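Local coordinates for protein pyridoxal kinase (Entamoeba histolytica, PDB 4S1H) that probably phosphorylates pyridoxal to pyridoxal 5'-phosphate, using ATP and magnesium ions, at residues 79-84 and 131-136. Residues are numbered along the deposited sequence; the frame is centred on the assembly and turned at random.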
ATOM      1  N   LEU A  79      -2.315  13.761  10.104  1.00 15.97           N
ATOM      2  CA  LEU A  79      -1.192  12.924  10.393  1.00 14.98           C
ATOM      3  C   LEU A  79      -1.661  11.727  11.155  1.00 18.82           C
ATOM      4  O   LEU A  79      -2.514  11.876  12.032  1.00 14.76           O
ATOM      5  CB  LEU A  79      -0.207  13.711  11.215  1.00 16.41           C
ATOM      6  CG  LEU A  79       1.081  13.027  11.608  1.00 32.75           C
ATOM      7  CD1 LEU A  79       1.945  12.747  10.397  1.00 37.59           C
ATOM      8  CD2 LEU A  79       1.807  13.946  12.553  1.00 42.22           C
ATOM      9  N   VAL A  80      -1.125  10.554  10.822  1.00 14.37           N
ATOM     10  CA  VAL A  80      -1.381   9.314  11.580  1.00 13.58           C
ATOM     11  C   VAL A  80      -0.080   8.640  11.869  1.00 15.73           C
ATOM     12  O   VAL A  80       0.788   8.560  10.969  1.00 15.12           O
ATOM     13  CB  VAL A  80      -2.272   8.310  10.834  1.00 15.13           C
ATOM     14  CG1 VAL A  80      -2.467   7.029  11.634  1.00 16.77           C
ATOM     15  CG2 VAL A  80      -3.596   8.933  10.496  1.00 21.17           C
ATOM     16  N   THR A  81       0.084   8.159  13.085  1.00 15.34           N
ATOM     17  CA  THR A  81       1.178   7.284  13.413  1.00 14.28           C
ATOM     18  C   THR A  81       0.635   5.998  13.953  1.00 14.62           C
ATOM     19  O   THR A  81      -0.430   5.976  14.636  1.00 15.90           O
ATOM     20  CB  THR A  81       2.214   7.945  14.347  1.00 15.18           C
ATOM     21  OG1 THR A  81       1.593   8.183  15.610  1.00 16.23           O
ATOM     22  CG2 THR A  81       2.766   9.254  13.785  1.00 17.98           C
ATOM     23  N   GLY A  82       1.354   4.909  13.680  1.00 15.80           N
ATOM     24  CA  GLY A  82       1.019   3.586  14.139  1.00 15.91           C
ATOM     25  C   GLY A  82       2.191   2.917  14.799  1.00 16.00           C
ATOM     26  O   GLY A  82       2.726   3.406  15.835  1.00 15.51           O
ATOM     27  N   TYR A  83       2.592   1.791  14.224  1.00 14.79           N
ATOM     28  CA  TYR A  83       3.605   0.935  14.812  1.00 15.73           C
ATOM     29  C   TYR A  83       5.001   1.471  14.569  1.00 17.33           C
ATOM     30  O   TYR A  83       5.303   1.873  13.445  1.00 17.22           O
ATOM     31  CB  TYR A  83       3.520  -0.483  14.245  1.00 16.73           C
ATOM     32  CG  TYR A  83       4.578  -1.411  14.767  1.00 17.51           C
ATOM     33  CD1 TYR A  83       4.408  -2.071  15.995  1.00 20.76           C
ATOM     34  CD2 TYR A  83       5.750  -1.640  14.058  1.00 17.98           C
ATOM     35  CE1 TYR A  83       5.386  -2.922  16.484  1.00 25.03           C
ATOM     36  CE2 TYR A  83       6.717  -2.490  14.533  1.00 18.38           C
ATOM     37  CZ  TYR A  83       6.538  -3.130  15.737  1.00 20.12           C
ATOM     38  OH  TYR A  83       7.497  -3.982  16.216  1.00 32.99           O
ATOM     39  N   PHE A  84       5.826   1.480  15.623  1.00 16.25           N
ATOM     40  CA  PHE A  84       7.252   1.725  15.480  1.00 16.16           C
ATOM     41  C   PHE A  84       8.044   0.559  16.077  1.00 18.09           C
ATOM     42  O   PHE A  84       7.738   0.100  17.183  1.00 17.94           O
ATOM     43  CB  PHE A  84       7.656   3.003  16.184  1.00 17.08           C
ATOM     44  CG  PHE A  84       7.036   4.230  15.621  1.00 15.74           C
ATOM     45  CD1 PHE A  84       7.668   4.957  14.632  1.00 17.61           C
ATOM     46  CD2 PHE A  84       5.850   4.723  16.164  1.00 16.21           C
ATOM     47  CE1 PHE A  84       7.094   6.111  14.149  1.00 19.89           C
ATOM     48  CE2 PHE A  84       5.290   5.899  15.704  1.00 15.94           C
ATOM     49  CZ  PHE A  84       5.909   6.595  14.690  1.00 17.28           C
ATOM     50  N   LYS A 131       5.028   7.607  25.128  1.00 21.26           N
ATOM     51  CA  LYS A 131       4.468   8.512  26.133  1.00 19.83           C
ATOM     52  C   LYS A 131       4.728   9.967  25.797  1.00 20.87           C
ATOM     53  O   LYS A 131       3.918  10.846  26.172  1.00 20.45           O
ATOM     54  CB  LYS A 131       5.005   8.166  27.529  1.00 20.20           C
ATOM     55  CG  LYS A 131       4.534   6.842  28.091  1.00 25.31           C
ATOM     56  CD  LYS A 131       5.182   6.602  29.454  1.00 27.53           C
ATOM     57  CE  LYS A 131       4.583   5.406  30.168  1.00 46.29           C
ATOM     58  NZ  LYS A 131       5.027   5.355  31.587  1.00 48.22           N
ATOM     59  N   GLU A 132       5.822  10.236  25.068  1.00 20.36           N
ATOM     60  CA  GLU A 132       6.124  11.585  24.605  1.00 19.93           C
ATOM     61  C   GLU A 132       5.396  11.923  23.322  1.00 19.26           C
ATOM     62  O   GLU A 132       4.846  13.006  23.198  1.00 20.23           O
ATOM     63  CB  GLU A 132       7.636  11.790  24.450  1.00 24.79           C
ATOM     64  CG  GLU A 132       8.430  11.801  25.765  1.00 28.10           C
ATOM     65  CD  GLU A 132       7.903  12.790  26.809  1.00 35.20           C
ATOM     66  OE1 GLU A 132       7.636  13.960  26.459  1.00 33.07           O
ATOM     67  OE2 GLU A 132       7.748  12.395  27.987  1.00 43.43           O
ATOM     68  N   LEU A 133       5.359  10.986  22.383  1.00 17.10           N
ATOM     69  CA  LEU A 133       4.652  11.238  21.122  1.00 16.35           C
ATOM     70  C   LEU A 133       3.154  11.574  21.313  1.00 15.74           C
ATOM     71  O   LEU A 133       2.633  12.462  20.685  1.00 15.60           O
ATOM     72  CB  LEU A 133       4.803  10.032  20.168  1.00 16.87           C
ATOM     73  CG  LEU A 133       4.170  10.190  18.782  1.00 18.16           C
ATOM     74  CD1 LEU A 133       4.717  11.399  18.041  1.00 19.19           C
ATOM     75  CD2 LEU A 133       4.380   8.932  17.971  1.00 19.18           C
ATOM     76  N   ILE A 134       2.471  10.864  22.194  1.00 16.28           N
ATOM     77  CA  ILE A 134       1.036  11.064  22.370  1.00 16.23           C
ATOM     78  C   ILE A 134       0.689  12.490  22.803  1.00 17.21           C
ATOM     79  O   ILE A 134      -0.420  12.951  22.562  1.00 17.59           O
ATOM     80  CB  ILE A 134       0.375  10.045  23.334  1.00 18.09           C
ATOM     81  CG1 ILE A 134       1.030  10.051  24.727  1.00 20.10           C
ATOM     82  CG2 ILE A 134       0.400   8.645  22.725  1.00 19.07           C
ATOM     83  CD1 ILE A 134       0.242   9.326  25.800  1.00 22.37           C
ATOM     84  N   LYS A 135       1.627  13.184  23.431  1.00 17.89           N
ATOM     85  CA  LYS A 135       1.382  14.528  23.930  1.00 20.02           C
ATOM     86  C   LYS A 135       1.154  15.534  22.816  1.00 19.25           C
ATOM     87  O   LYS A 135       0.625  16.614  23.078  1.00 24.77           O
ATOM     88  CB  LYS A 135       2.516  15.001  24.840  1.00 20.90           C
ATOM     89  CG  LYS A 135       2.668  14.159  26.096  1.00 25.56           C
ATOM     90  CD  LYS A 135       3.741  14.732  27.005  1.00 29.74           C
ATOM     91  CE  LYS A 135       3.941  13.869  28.227  1.00 34.79           C
ATOM     92  NZ  LYS A 135       5.087  14.388  29.021  1.00 60.04           N
ATOM     93  N   TYR A 136       1.544  15.187  21.583  1.00 18.82           N
ATOM     94  CA  TYR A 136       1.315  16.042  20.440  1.00 18.39           C
ATOM     95  C   TYR A 136       0.006  15.749  19.694  1.00 19.24           C
ATOM     96  O   TYR A 136      -0.363  16.490  18.807  1.00 21.69           O
ATOM     97  CB  TYR A 136       2.525  15.961  19.487  1.00 19.71           C
ATOM     98  CG  TYR A 136       3.821  16.368  20.177  1.00 23.22           C
ATOM     99  CD1 TYR A 136       4.218  17.711  20.252  1.00 32.19           C
ATOM    100  CD2 TYR A 136       4.615  15.423  20.808  1.00 24.42           C
ATOM    101  CE1 TYR A 136       5.388  18.082  20.905  1.00 36.56           C
ATOM    102  CE2 TYR A 136       5.780  15.782  21.464  1.00 26.96           C
ATOM    103  CZ  TYR A 136       6.168  17.109  21.517  1.00 40.69           C
ATOM    104  OH  TYR A 136       7.341  17.441  22.172  1.00 51.26           O
TER
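The ring of Phe84 meets Leu133 obliquely: methyl CD2 of Leu133 approaches CE2 of Phe84 to 3.9 Å, and the two side chains cross at about a right angle. Val90 and Thr93 of helix 87-100 also touch the ring. The other flat group, the ring of Tyr136, has the backbone O of Leu133 in its plane at an edge, but that meeting is internal to 131-136.

The same CD2 methyl has a second partner. Thr81 and Leu133 reach toward each other tip to tip, and OG1 of Thr81 stands 3.7 Å from CD2 of Leu133. Two torsions explain the meeting: in Leu133 CG extends anti to the backbone N (chi1 -177°), while in Thr81 OG1 sits between its own N and carbonyl carbon (chi1 66°), which brings the hydroxyl closer to CD2 than the threonine methyl is. Ile94 touches the leucine as well, and Thr81 rests on Phe108 and Cys110 of strand 107-110, next to its own strand in the sheet.

Here a Rossmann-like core of the ribokinase type illustrates how one residue can join a helix to a mostly parallel sheet through a small contact: a single methyl of Leu133, on helix 124-133, reaches both Thr81 of strand 78-81 and Phe84 further along the chain. The site is near functional ground, since the Thr81 side chain lies about 6 Å from that of Asp111, a magnesium ligand. Just 92 Å² is buried between the segments, counting both sides, and all three touching residues are buried. The Phe84 part is apolar and the meeting of OG1 with CD2 is a van der Waals touch, so between these two segments neither directional bonding nor charge fixes the join.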